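Local coordinates for protein hydrolase, alpha/beta hydrolase FOLD family (Staphylococcus aureus, PDB 2XMZ) that probably catalyses a step of menaquinone biosynthesis, the release of pyruvate that yields 2-succinyl-6-hydroxy-2,4-cyclohexadiene-1-carboxylate, at residues A[6-11]-A[44-49]; A[29-34]-A[247-252]; A[116-121]-A[198-203]; A[210-215]-A[227-232]. All coordinates share one frame; numbering follows the deposited sequence.

Overall arrangement
The four contacts are spread over an alpha/beta hydrolase fold built round one mixed sheet. Contact 1 pairs the edge strand 6-9 with strand 44-48, and contact 4 packs a helix on strand 210-215 of the same sheet, their centres about 25 Å apart. Contact 2 brings the loop after strand 17-22 against the helix that follows H245 of the probable S91-H245-D218 triad. It touches contact 1 through a probable hydrogen bond of S29 OG to D49 OD1, and contact 4 through I247, packed on 213-215. Contact 3 lies beside contact 4, centres about 12 Å apart, with P118 against M228 and W200 against K227; contacts 2 and 3 are on opposite sides of the chain's centre.

Contact 1 (A[6-11]-A[44-49])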
loop_
_atom_site.group_PDB
_atom_site.type_symbol
_atom_site.label_atom_id
_atom_site.label_comp_id
_atom_site.label_asym_id
_atom_site.label_seq_id
_atom_site.Cartn_x
_atom_site.Cartn_y
_atom_site.Cartn_z
ATOM N N TYR A 6 7.134 -11.961 -5.023
ATOM C CA TYR A 6 7.319 -10.758 -5.841
ATOM C C TYR A 6 7.478 -11.097 -7.321
ATOM O O TYR A 6 7.965 -12.172 -7.669
ATOM C CB TYR A 6 8.479 -9.885 -5.313
ATOM C CG TYR A 6 9.858 -10.297 -5.782
ATOM C CD1 TYR A 6 10.569 -11.309 -5.132
ATOM C CD2 TYR A 6 10.456 -9.666 -6.866
ATOM C CE1 TYR A 6 11.830 -11.698 -5.565
ATOM C CE2 TYR A 6 11.718 -10.043 -7.314
ATOM C CZ TYR A 6 12.400 -11.054 -6.651
ATOM O OH TYR A 6 13.648 -11.424 -7.088
ATOM N N LYS A 7 7.048 -10.175 -8.181
ATOM C CA LYS A 7 7.181 -10.333 -9.631
ATOM C C LYS A 7 7.943 -9.134 -10.219
ATOM O O LYS A 7 7.765 -7.990 -9.790
ATOM C CB LYS A 7 5.807 -10.507 -10.292
ATOM C CG LYS A 7 4.977 -11.714 -9.747
ATOM C CD LYS A 7 3.477 -11.500 -9.941
ATOM C CE LYS A 7 2.639 -12.583 -9.264
ATOM N NZ LYS A 7 2.761 -13.896 -9.946
ATOM N N PHE A 8 8.821 -9.414 -11.175
ATOM C CA PHE A 8 9.619 -8.381 -11.821
ATOM C C PHE A 8 9.205 -8.355 -13.274
ATOM O O PHE A 8 9.168 -9.403 -13.952
ATOM C CB PHE A 8 11.120 -8.695 -11.719
ATOM C CG PHE A 8 12.002 -7.623 -12.280
ATOM C CD1 PHE A 8 12.518 -6.634 -11.452
ATOM C CD2 PHE A 8 12.310 -7.589 -13.640
ATOM C CE1 PHE A 8 13.334 -5.630 -11.955
ATOM C CE2 PHE A 8 13.130 -6.574 -14.161
ATOM C CZ PHE A 8 13.641 -5.602 -13.317
ATOM N N TYR A 9 8.888 -7.157 -13.735
ATOM C CA TYR A 9 8.481 -6.919 -15.103
ATOM C C TYR A 9 9.543 -6.041 -15.743
ATOM O O TYR A 9 9.684 -4.873 -15.378
ATOM C CB TYR A 9 7.109 -6.230 -15.130
ATOM C CG TYR A 9 6.020 -7.030 -14.442
ATOM C CD1 TYR A 9 5.241 -7.949 -15.166
ATOM C CD2 TYR A 9 5.766 -6.877 -13.073
ATOM C CE1 TYR A 9 4.243 -8.680 -14.548
ATOM C CE2 TYR A 9 4.760 -7.624 -12.435
ATOM C CZ TYR A 9 4.006 -8.515 -13.189
ATOM O OH TYR A 9 3.009 -9.244 -12.598
ATOM N N GLU A 10 10.308 -6.619 -16.668
ATOM C CA GLU A 10 11.349 -5.885 -17.375
ATOM C C GLU A 10 10.745 -4.736 -18.182
ATOM O O GLU A 10 9.765 -4.926 -18.907
ATOM C CB GLU A 10 12.112 -6.813 -18.334
ATOM C CG GLU A 10 13.397 -7.438 -17.779
ATOM C CD GLU A 10 14.626 -6.499 -17.805
ATOM O OE1 GLU A 10 15.042 -6.034 -18.901
ATOM O OE2 GLU A 10 15.195 -6.250 -16.716
ATOM N N ALA A 11 11.330 -3.550 -18.047
ATOM C CA ALA A 11 10.998 -2.420 -18.920
ATOM C C ALA A 11 11.228 -2.728 -20.412
ATOM O O ALA A 11 12.132 -3.486 -20.775
ATOM C CB ALA A 11 11.793 -1.185 -18.519
ATOM N N HIS A 44 11.203 -0.307 -15.128
ATOM C CA HIS A 44 11.124 -1.653 -14.569
ATOM C C HIS A 44 10.065 -1.624 -13.476
ATOM O O HIS A 44 9.955 -0.645 -12.738
ATOM C CB HIS A 44 12.454 -2.098 -13.970
ATOM C CG HIS A 44 13.569 -2.172 -14.965
ATOM N ND1 HIS A 44 13.583 -3.074 -16.003
ATOM C CD2 HIS A 44 14.720 -1.462 -15.061
ATOM C CE1 HIS A 44 14.694 -2.915 -16.703
ATOM N NE2 HIS A 44 15.402 -1.946 -16.151
ATOM N N VAL A 45 9.285 -2.691 -13.381
ATOM C CA VAL A 45 8.227 -2.745 -12.359
ATOM C C VAL A 45 8.368 -4.002 -11.527
ATOM O O VAL A 45 8.548 -5.092 -12.071
ATOM C CB VAL A 45 6.782 -2.673 -12.964
ATOM C CG1 VAL A 45 5.722 -2.919 -11.867
ATOM C CG2 VAL A 45 6.538 -1.336 -13.682
ATOM N N ILE A 46 8.271 -3.830 -10.207
ATOM C CA ILE A 46 8.204 -4.933 -9.274
ATOM C C ILE A 46 6.898 -4.827 -8.496
ATOM O O ILE A 46 6.489 -3.751 -8.069
ATOM C CB ILE A 46 9.373 -4.923 -8.257
ATOM C CG1 ILE A 46 10.702 -5.136 -8.978
ATOM C CG2 ILE A 46 9.184 -6.014 -7.180
ATOM C CD1 ILE A 46 11.918 -4.842 -8.101
ATOM N N THR A 47 6.236 -5.960 -8.321
ATOM C CA THR A 47 5.114 -6.005 -7.413
ATOM C C THR A 47 5.518 -6.974 -6.339
ATOM O O THR A 47 6.185 -7.971 -6.634
ATOM C CB THR A 47 3.821 -6.469 -8.105
ATOM O OG1 THR A 47 4.011 -7.762 -8.663
ATOM C CG2 THR A 47 3.385 -5.469 -9.199
ATOM N N ILE A 48 5.115 -6.678 -5.104
ATOM C CA ILE A 48 5.405 -7.521 -3.958
ATOM C C ILE A 48 4.095 -7.780 -3.197
ATOM O O ILE A 48 3.349 -6.847 -2.862
ATOM C CB ILE A 48 6.425 -6.863 -3.001
ATOM C CG1 ILE A 48 7.714 -6.489 -3.749
ATOM C CG2 ILE A 48 6.745 -7.808 -1.816
ATOM C CD1 ILE A 48 8.680 -5.587 -2.900
ATOM N N ASP A 49 3.840 -9.053 -2.958
ATOM C CA ASP A 49 2.787 -9.487 -2.063
ATOM C C ASP A 49 3.294 -9.445 -0.625
ATOM O O ASP A 49 4.308 -10.057 -0.309
ATOM C CB ASP A 49 2.343 -10.904 -2.422
ATOM C CG ASP A 49 1.443 -10.940 -3.634
ATOM O OD1 ASP A 49 0.992 -9.861 -4.061
ATOM O OD2 ASP A 49 1.201 -12.037 -4.174
HETATM O O HOH W 1 2.058 -8.719 -10.345
#
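Y6 to Y9 run antiparallel to V45 to I48, and four backbone hydrogen bonds join the two strands. K7 and T47 form one hydrogen-bonded pair, with K7 N 2.8 Å from T47 O and T47 N giving the return bond to K7 O. Y9 and V45 form the other, and here the bond from V45 N to Y9 O is almost straight, at 175°. These four residues turn their side chains to one face of the sheet; the non-hydrogen-bonded pairs, F8-I46 between the two bonded pairs and Y6-I48 beyond K7-T47, put theirs on the opposite face.

Apolar contacts dominate that second face. The CD1 corner of the F8 ring meets I46 CG1 at 3.4 Å, while the CD2 side of the Y6 ring lies 3.9 Å from I46 CG2, so that I46 touches both aromatic residues. On the reverse face Y9 leans across V45, its CD2 4.1 Å from V45 CG1. With CG of Y9 anti to its carbonyl carbon (chi1 -59°), the ring turns its edge to T47 OG1, and one water joins the two hydroxyls, 2.5 Å from Y9 OH and 2.7 Å from T47 OG1.

Where strand 6-9 gives way to loop, H44 gathers the contacts. A11 CB stands over one face of its imidazole, 3.9 Å from the ring centroid in a CH-pi contact, and the F8 ring meets it obliquely with the planes 32° apart.

Strand 44-48 bonds along its other side to strand 17-22. Helix 36-40 packs against Y9 and V45, whereas helix 66-77 covers Y6 and I48 on the opposite face.

Contact 2 (A[29-34]-A[247-252])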
loop_
_atom_site.group_PDB
_atom_site.type_symbol
_atom_site.label_atom_id
_atom_site.label_comp_id
_atom_site.label_asym_id
_atom_site.label_seq_id
_atom_site.Cartn_x
_atom_site.Cartn_y
_atom_site.Cartn_z
ATOM N N SER A 29 -1.003 -8.131 -5.224
ATOM C CA SER A 29 -0.392 -7.468 -6.370
ATOM C C SER A 29 -1.274 -7.423 -7.610
ATOM O O SER A 29 -1.051 -6.585 -8.485
ATOM C CB SER A 29 0.918 -8.140 -6.701
ATOM O OG SER A 29 1.851 -7.840 -5.668
ATOM N N ARG A 30 -2.256 -8.323 -7.696
ATOM C CA ARG A 30 -3.155 -8.310 -8.832
ATOM C C ARG A 30 -3.898 -6.982 -8.999
ATOM O O ARG A 30 -4.348 -6.695 -10.099
ATOM C CB ARG A 30 -4.182 -9.443 -8.768
ATOM C CG ARG A 30 -3.639 -10.814 -9.140
ATOM C CD ARG A 30 -4.688 -11.859 -8.826
ATOM N NE ARG A 30 -5.030 -11.862 -7.407
ATOM C CZ ARG A 30 -6.024 -12.557 -6.870
ATOM N NH1 ARG A 30 -6.807 -13.303 -7.640
ATOM N NH2 ARG A 30 -6.243 -12.476 -5.560
ATOM N N THR A 31 -4.061 -6.213 -7.921
ATOM C CA THR A 31 -4.685 -4.887 -7.979
ATOM C C THR A 31 -3.970 -3.937 -8.957
ATOM O O THR A 31 -4.577 -2.977 -9.441
ATOM C CB THR A 31 -4.794 -4.225 -6.572
ATOM O OG1 THR A 31 -5.609 -3.054 -6.651
ATOM C CG2 THR A 31 -3.411 -3.834 -6.018
ATOM N N TYR A 32 -2.694 -4.208 -9.253
ATOM C CA TYR A 32 -1.917 -3.332 -10.163
ATOM C C TYR A 32 -1.869 -3.853 -11.588
ATOM O O TYR A 32 -1.247 -3.247 -12.470
ATOM C CB TYR A 32 -0.519 -3.123 -9.606
ATOM C CG TYR A 32 -0.566 -2.476 -8.246
ATOM C CD1 TYR A 32 -1.174 -1.235 -8.074
ATOM C CD2 TYR A 32 -0.046 -3.118 -7.137
ATOM C CE1 TYR A 32 -1.259 -0.645 -6.830
ATOM C CE2 TYR A 32 -0.116 -2.541 -5.877
ATOM C CZ TYR A 32 -0.717 -1.305 -5.731
ATOM O OH TYR A 32 -0.786 -0.723 -4.495
ATOM N N HIS A 33 -2.577 -4.966 -11.807
ATOM C CA HIS A 33 -2.605 -5.691 -13.091
ATOM C C HIS A 33 -2.710 -4.813 -14.331
ATOM O O HIS A 33 -1.883 -4.905 -15.242
ATOM C CB HIS A 33 -3.746 -6.740 -13.093
ATOM C CG HIS A 33 -5.135 -6.151 -13.037
ATOM N ND1 HIS A 33 -5.592 -5.403 -11.971
ATOM C CD2 HIS A 33 -6.161 -6.206 -13.922
ATOM C CE1 HIS A 33 -6.840 -5.032 -12.196
ATOM N NE2 HIS A 33 -7.208 -5.503 -13.375
ATOM N N ASN A 34 -3.734 -3.974 -14.369
ATOM C CA ASN A 34 -4.012 -3.141 -15.542
ATOM C C ASN A 34 -3.114 -1.908 -15.621
ATOM O O ASN A 34 -3.261 -1.102 -16.535
ATOM C CB ASN A 34 -5.489 -2.714 -15.554
ATOM C CG ASN A 34 -5.855 -1.850 -14.350
ATOM O OD1 ASN A 34 -6.465 -0.783 -14.496
ATOM N ND2 ASN A 34 -5.459 -2.296 -13.155
ATOM N N ILE A 247 -8.022 4.905 -5.226
ATOM C CA ILE A 247 -7.912 5.748 -6.409
ATOM C C ILE A 247 -7.443 4.954 -7.633
ATOM O O ILE A 247 -8.020 5.093 -8.710
ATOM C CB ILE A 247 -6.908 6.894 -6.217
ATOM C CG1 ILE A 247 -7.128 7.638 -4.895
ATOM C CG2 ILE A 247 -6.991 7.866 -7.419
ATOM C CD1 ILE A 247 -5.925 8.512 -4.498
ATOM N N HIS A 248 -6.425 4.110 -7.469
ATOM C CA HIS A 248 -5.846 3.387 -8.626
ATOM C C HIS A 248 -6.851 2.482 -9.324
ATOM O O HIS A 248 -6.623 2.016 -10.449
ATOM C CB HIS A 248 -4.531 2.656 -8.260
ATOM C CG HIS A 248 -4.683 1.486 -7.335
ATOM N ND1 HIS A 248 -4.392 1.555 -5.994
ATOM C CD2 HIS A 248 -5.023 0.196 -7.578
ATOM C CE1 HIS A 248 -4.601 0.375 -5.434
ATOM N NE2 HIS A 248 -4.966 -0.473 -6.381
ATOM N N VAL A 249 -7.972 2.231 -8.661
ATOM C CA VAL A 249 -9.049 1.438 -9.271
ATOM C C VAL A 249 -10.207 2.304 -9.797
ATOM O O VAL A 249 -10.865 1.938 -10.770
ATOM C CB VAL A 249 -9.586 0.399 -8.268
ATOM C CG1 VAL A 249 -10.864 -0.211 -8.758
ATOM C CG2 VAL A 249 -8.568 -0.698 -8.069
ATOM N N GLU A 250 -10.465 3.433 -9.137
ATOM C CA GLU A 250 -11.657 4.229 -9.431
ATOM C C GLU A 250 -11.402 5.191 -10.582
ATOM O O GLU A 250 -12.302 5.450 -11.386
ATOM C CB GLU A 250 -12.134 4.993 -8.187
ATOM C CG GLU A 250 -12.532 4.083 -7.038
ATOM C CD GLU A 250 -13.363 4.786 -5.973
ATOM O OE1 GLU A 250 -13.599 6.012 -6.082
ATOM O OE2 GLU A 250 -13.770 4.091 -5.011
ATOM N N ASP A 251 -10.174 5.720 -10.643
ATOM C CA ASP A 251 -9.701 6.490 -11.787
ATOM C C ASP A 251 -8.270 6.079 -12.132
ATOM O O ASP A 251 -7.302 6.794 -11.793
ATOM C CB ASP A 251 -9.753 7.982 -11.497
ATOM C CG ASP A 251 -9.703 8.819 -12.766
ATOM O OD1 ASP A 251 -9.322 8.272 -13.834
ATOM O OD2 ASP A 251 -10.056 10.019 -12.691
ATOM N N SER A 252 -8.150 4.930 -12.794
ATOM C CA SER A 252 -6.855 4.332 -13.135
ATOM C C SER A 252 -6.008 5.229 -14.030
ATOM O O SER A 252 -4.798 5.309 -13.860
ATOM C CB SER A 252 -7.018 2.937 -13.772
ATOM O OG SER A 252 -7.704 2.035 -12.923
HETATM O O HOH W 2 -6.321 -1.052 -10.674
#
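T31 and Y32 in the 3-10 turn 29-32 face V249 and H248 of the short helix 247-250, with CA atoms of the pair Y32-H248 7.9 Å apart, a spacing bridged by side chains and a water. The shortest link is a hydrogen bond of 2.7 Å between T31 OG1 and H248 NE2, in which the hydroxyl lies at the edge of the imidazole and near its plane. T31 presents that oxygen by placing OG1 anti to its backbone N (chi1 -170°). Over one face of the same imidazole comes CE1 of Y32, 3.7 Å from H248 NE2, with the ring planes 40° apart. H248 ND1 bonds E114 OE1, so both ring nitrogens have partners and the rotation of the ring is fixed. A water links the two segments: it donates to T31 O and H248 O and accepts from the side-chain N34 ND2 at 2.9 Å.

Segment 29-34 lies in the loop that follows strand 17-22; in alpha/beta hydrolases the loop in this position commonly borders the oxyanion hole, and a helix follows the catalytic histidine. The contact joins these two elements, with H248 three residues beyond H245 of the probable triad.

Contact 3 (A[116-121]-A[198-203])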
loop_
_atom_site.group_PDB
_atom_site.type_symbol
_atom_site.label_atom_id
_atom_site.label_comp_id
_atom_site.label_asym_id
_atom_site.label_seq_id
_atom_site.Cartn_x
_atom_site.Cartn_y
_atom_site.Cartn_z
ATOM N N THR A 116 -2.899 6.534 2.393
ATOM C CA THR A 116 -2.272 5.831 3.513
ATOM C C THR A 116 -2.113 6.759 4.717
ATOM O O THR A 116 -2.538 7.933 4.686
ATOM C CB THR A 116 -0.924 5.203 3.080
ATOM O OG1 THR A 116 -0.482 4.230 4.034
ATOM C CG2 THR A 116 0.196 6.249 2.864
ATOM N N SER A 117 -1.471 6.242 5.758
ATOM C CA SER A 117 -1.168 7.043 6.934
ATOM C C SER A 117 0.103 6.532 7.608
ATOM O O SER A 117 0.527 5.376 7.374
ATOM C CB SER A 117 -2.340 7.023 7.923
ATOM O OG SER A 117 -2.262 5.869 8.709
ATOM N N PRO A 118 0.737 7.391 8.422
ATOM C CA PRO A 118 1.928 7.014 9.149
ATOM C C PRO A 118 1.570 6.388 10.498
ATOM O O PRO A 118 2.410 6.310 11.387
ATOM C CB PRO A 118 2.668 8.360 9.341
ATOM C CG PRO A 118 1.812 9.392 8.732
ATOM C CD PRO A 118 0.439 8.816 8.616
ATOM N N GLY A 119 0.326 5.935 10.622
ATOM C CA GLY A 119 -0.157 5.306 11.822
ATOM C C GLY A 119 -0.884 6.293 12.700
ATOM O O GLY A 119 -1.217 7.412 12.280
ATOM N N ILE A 120 -1.091 5.885 13.944
ATOM C CA ILE A 120 -1.947 6.616 14.843
ATOM C C ILE A 120 -1.076 7.272 15.910
ATOM O O ILE A 120 -0.225 6.615 16.516
ATOM C CB ILE A 120 -3.059 5.678 15.401
ATOM C CG1 ILE A 120 -3.946 5.197 14.246
ATOM C CG2 ILE A 120 -3.892 6.360 16.487
ATOM C CD1 ILE A 120 -4.884 4.104 14.581
ATOM N N LYS A 121 -1.273 8.579 16.090
ATOM C CA LYS A 121 -0.460 9.376 17.000
ATOM C C LYS A 121 -0.689 9.057 18.473
ATOM O O LYS A 121 0.256 8.770 19.211
ATOM C CB LYS A 121 -0.758 10.860 16.813
ATOM C CG LYS A 121 -0.055 11.529 15.670
ATOM C CD LYS A 121 0.079 13.009 16.056
ATOM C CE LYS A 121 0.061 13.884 14.847
ATOM N NZ LYS A 121 -0.165 15.303 15.253
ATOM N N ASN A 198 3.903 4.906 15.746
ATOM C CA ASN A 198 3.496 6.236 15.293
ATOM C C ASN A 198 4.653 6.878 14.520
ATOM O O ASN A 198 5.605 7.390 15.126
ATOM C CB ASN A 198 3.126 7.096 16.513
ATOM C CG ASN A 198 3.025 8.575 16.186
ATOM O OD1 ASN A 198 2.755 8.953 15.051
ATOM N ND2 ASN A 198 3.225 9.417 17.194
ATOM N N LEU A 199 4.562 6.869 13.193
ATOM C CA LEU A 199 5.657 7.386 12.341
ATOM C C LEU A 199 5.538 8.884 12.049
ATOM O O LEU A 199 6.362 9.457 11.315
ATOM C CB LEU A 199 5.758 6.585 11.039
ATOM C CG LEU A 199 6.079 5.092 11.160
ATOM C CD1 LEU A 199 6.109 4.487 9.758
ATOM C CD2 LEU A 199 7.403 4.854 11.867
ATOM N N TRP A 200 4.516 9.514 12.628
ATOM C CA TRP A 200 4.272 10.941 12.431
ATOM C C TRP A 200 5.516 11.802 12.726
ATOM O O TRP A 200 5.883 12.631 11.903
ATOM C CB TRP A 200 3.051 11.405 13.243
ATOM C CG TRP A 200 1.749 11.022 12.584
ATOM C CD1 TRP A 200 0.951 9.956 12.900
ATOM C CD2 TRP A 200 1.118 11.683 11.476
ATOM N NE1 TRP A 200 -0.155 9.930 12.076
ATOM C CE2 TRP A 200 -0.073 10.974 11.188
ATOM C CE3 TRP A 200 1.444 12.802 10.693
ATOM C CZ2 TRP A 200 -0.941 11.352 10.152
ATOM C CZ3 TRP A 200 0.580 13.173 9.664
ATOM C CH2 TRP A 200 -0.598 12.461 9.413
ATOM N N PRO A 201 6.185 11.585 13.882
ATOM C CA PRO A 201 7.375 12.394 14.195
ATOM C C PRO A 201 8.649 12.044 13.393
ATOM O O PRO A 201 9.624 12.780 13.459
ATOM C CB PRO A 201 7.584 12.158 15.695
ATOM C CG PRO A 201 6.962 10.851 15.972
ATOM C CD PRO A 201 5.834 10.674 14.993
ATOM N N ARG A 202 8.614 10.957 12.623
ATOM C CA ARG A 202 9.750 10.537 11.788
ATOM C C ARG A 202 9.547 10.886 10.308
ATOM O O ARG A 202 10.419 10.636 9.501
ATOM C CB ARG A 202 10.019 9.025 11.952
ATOM C CG ARG A 202 10.617 8.609 13.325
ATOM C CD ARG A 202 11.623 7.446 13.158
ATOM N NE ARG A 202 12.059 6.852 14.423
ATOM C CZ ARG A 202 13.077 7.289 15.169
ATOM N NH1 ARG A 202 13.381 6.663 16.304
ATOM N NH2 ARG A 202 13.801 8.351 14.793
ATOM N N LEU A 203 8.389 11.451 9.946
ATOM C CA LEU A 203 8.126 11.857 8.544
ATOM C C LEU A 203 9.134 12.862 7.998
ATOM O O LEU A 203 9.453 12.839 6.800
ATOM C CB LEU A 203 6.714 12.447 8.384
ATOM C CG LEU A 203 5.546 11.477 8.576
ATOM C CD1 LEU A 203 4.233 12.197 8.278
ATOM C CD2 LEU A 203 5.724 10.199 7.707
#
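The indole of W200 lies between P118 and K121, which occupy opposite faces. P118 CG stands almost over the middle of the six-membered ring, 3.5 Å from its centroid and 14° off the normal, a CH-pi contact. From the other side K121 places CE over the five-membered ring in a looser CH-pi contact, 4.3 Å from the centroid, and its chain crosses the indole at about a right angle. A chi1 of -78° sets the indole beside the backbone N of W200, and its far end comes back toward 116-121. At its edge, NE1 donates to G119 O at 2.7 Å; the bond is bent, and the nitrogen lies above the plane of the carbonyl, 41° out of it.

Here two loops of the alpha/beta hydrolase fold meet, one following strand 110-114 and the other leading to strand 210-215. A second bond joins their backbones where L199 N approaches P118 O nearly along the C=O axis, at 2.9 Å. Beside it P118 CB rests on L199 CB, while P118 CG also touches L203 CD1 at 3.7 Å, so one proline serves three residues of the partner loop.

Each loop is shaped by a local turn. S117 OG accepts from G119 N in an ST turn, which sets the backbone of the residue whose carbonyl receives the indole. Helix 219-231 adds M228 against P118 and both K227 and L231 against W200. The matching Asx turn in 198-203 is closed by N198 OD1, which lies at the indole edge and accepts from W200 N at 3.0 Å.

Contact 4 (A[210-215]-A[227-232]); sequences TLILAG and KMANLI
I212 reaches from strand 210-215 into helix 219-231 and touches it with two branches. The CD1 methyl ends against the helix backbone, 3.6 Å from A229 N, and lies 4.0 Å from the methyl CB of the same residue. The other branch, CG2, meets M228 CE at 3.9 Å. This is the strand-to-helix packing of a beta-alpha-beta crossover, in which helix 219-231 connects strand 210-215 to its parallel neighbour 235-240 within the alpha/beta hydrolase fold.

Two residues earlier on the strand, T210 points its side chain to the same side of the sheet and crosses I232 at about a right angle. I232 CG2 lies 3.5 Å from T210 OG1, an apolar neighbour for a hydroxyl whose hydrogen-bond partner is V208 O. I232 also sends CD1 toward I212 CD1, 4.2 Å away, closing a small apolar group in which the two strand residues meet three others, M228, A229 and I232.

The bend of the M228 chain at its last torsion (chi3 -66°) brings CE round to I212. In the next shell W200 touches M228 from its loop, and L113 of strand 110-114 packs on both T210 and I212. The alternate strand residues L211 and L213 turn to the other face of the sheet, where helix 252-266 covers them. T210 and I212 bond through their backbones to strand 235-240. Toward the C-terminal part of the helix M228 O receives two backbone donors, L231 N and I232 N, each at 2.9 Å.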
loop_
_atom_site.group_PDB
_atom_site.type_symbol
_atom_site.label_atom_id
_atom_site.label_comp_id
_atom_site.label_asym_id
_atom_site.label_seq_id
_atom_site.Cartn_x
_atom_site.Cartn_y
_atom_site.Cartn_z
ATOM N N THR A 210 8.657 12.832 -2.687
ATOM C CA THR A 210 7.498 12.028 -2.263
ATOM C C THR A 210 6.233 12.561 -2.925
ATOM O O THR A 210 5.963 13.782 -2.887
ATOM C CB THR A 210 7.358 12.030 -0.726
ATOM O OG1 THR A 210 8.532 11.446 -0.150
ATOM C CG2 THR A 210 6.144 11.217 -0.254
ATOM N N LEU A 211 5.486 11.669 -3.577
ATOM C CA LEU A 211 4.177 12.027 -4.111
ATOM C C LEU A 211 3.129 11.432 -3.183
ATOM O O LEU A 211 3.170 10.264 -2.892
ATOM C CB LEU A 211 3.970 11.463 -5.518
ATOM C CG LEU A 211 2.593 11.690 -6.170
ATOM C CD1 LEU A 211 2.318 13.201 -6.474
ATOM C CD2 LEU A 211 2.462 10.849 -7.433
ATOM N N ILE A 212 2.201 12.258 -2.717
ATOM C CA ILE A 212 1.102 11.790 -1.869
ATOM C C ILE A 212 -0.228 11.960 -2.594
ATOM O O ILE A 212 -0.533 13.041 -3.116
ATOM C CB ILE A 212 1.097 12.524 -0.507
ATOM C CG1 ILE A 212 2.411 12.250 0.240
ATOM C CG2 ILE A 212 -0.129 12.127 0.311
ATOM C CD1 ILE A 212 2.825 13.331 1.256
ATOM N N LEU A 213 -1.004 10.878 -2.646
ATOM C CA LEU A 213 -2.287 10.874 -3.336
ATOM C C LEU A 213 -3.371 10.526 -2.331
ATOM O O LEU A 213 -3.204 9.619 -1.509
ATOM C CB LEU A 213 -2.288 9.866 -4.489
ATOM C CG LEU A 213 -1.149 9.966 -5.513
ATOM C CD1 LEU A 213 -1.201 8.834 -6.511
ATOM C CD2 LEU A 213 -1.167 11.295 -6.244
ATOM N N ALA A 214 -4.474 11.259 -2.393
ATOM C CA ALA A 214 -5.667 10.926 -1.617
ATOM C C ALA A 214 -6.882 11.156 -2.515
ATOM O O ALA A 214 -6.816 11.937 -3.453
ATOM C CB ALA A 214 -5.751 11.795 -0.357
ATOM N N GLY A 215 -7.983 10.478 -2.230
ATOM C CA GLY A 215 -9.179 10.638 -3.031
ATOM C C GLY A 215 -10.072 11.658 -2.376
ATOM O O GLY A 215 -10.261 11.622 -1.177
ATOM N N LYS A 227 -1.635 16.521 6.016
ATOM C CA LYS A 227 -0.762 16.572 7.186
ATOM C C LYS A 227 0.606 15.949 6.899
ATOM O O LYS A 227 1.610 16.543 7.234
ATOM C CB LYS A 227 -1.407 15.884 8.374
ATOM C CG LYS A 227 -2.459 16.693 9.078
ATOM C CD LYS A 227 -2.958 15.831 10.222
ATOM C CE LYS A 227 -4.398 16.100 10.561
ATOM N NZ LYS A 227 -4.854 15.190 11.638
ATOM N N MET A 228 0.619 14.769 6.275
ATOM C CA MET A 228 1.859 14.125 5.828
ATOM C C MET A 228 2.678 15.048 4.920
ATOM O O MET A 228 3.880 15.207 5.114
ATOM C CB MET A 228 1.574 12.811 5.087
ATOM C CG MET A 228 0.983 11.699 5.955
ATOM S SD MET A 228 1.202 10.113 5.186
ATOM C CE MET A 228 0.162 10.317 3.740
ATOM N N ALA A 229 2.020 15.660 3.943
ATOM C CA ALA A 229 2.708 16.550 2.994
ATOM C C ALA A 229 3.443 17.666 3.708
ATOM O O ALA A 229 4.569 18.011 3.340
ATOM C CB ALA A 229 1.722 17.125 1.994
ATOM N N ASN A 230 2.810 18.222 4.743
ATOM C CA ASN A 230 3.404 19.293 5.538
ATOM C C ASN A 230 4.722 18.903 6.167
ATOM O O ASN A 230 5.581 19.753 6.399
ATOM C CB ASN A 230 2.472 19.702 6.689
ATOM C CG ASN A 230 1.314 20.551 6.246
ATOM O OD1 ASN A 230 1.346 21.167 5.177
ATOM N ND2 ASN A 230 0.274 20.612 7.087
ATOM N N LEU A 231 4.847 17.619 6.497
ATOM C CA LEU A 231 5.922 17.124 7.349
ATOM C C LEU A 231 7.059 16.469 6.567
ATOM O O LEU A 231 8.197 16.476 7.015
ATOM C CB LEU A 231 5.360 16.133 8.382
ATOM C CG LEU A 231 4.542 16.816 9.513
ATOM C CD1 LEU A 231 3.832 15.791 10.414
ATOM C CD2 LEU A 231 5.410 17.763 10.336
ATOM N N ILE A 232 6.728 15.878 5.427
ATOM C CA ILE A 232 7.738 15.297 4.520
ATOM C C ILE A 232 8.274 16.462 3.686
ATOM O O ILE A 232 7.504 17.099 2.966
ATOM C CB ILE A 232 7.127 14.177 3.645
ATOM C CG1 ILE A 232 6.579 13.060 4.539
ATOM C CG2 ILE A 232 8.149 13.660 2.593
ATOM C CD1 ILE A 232 5.885 11.927 3.773
#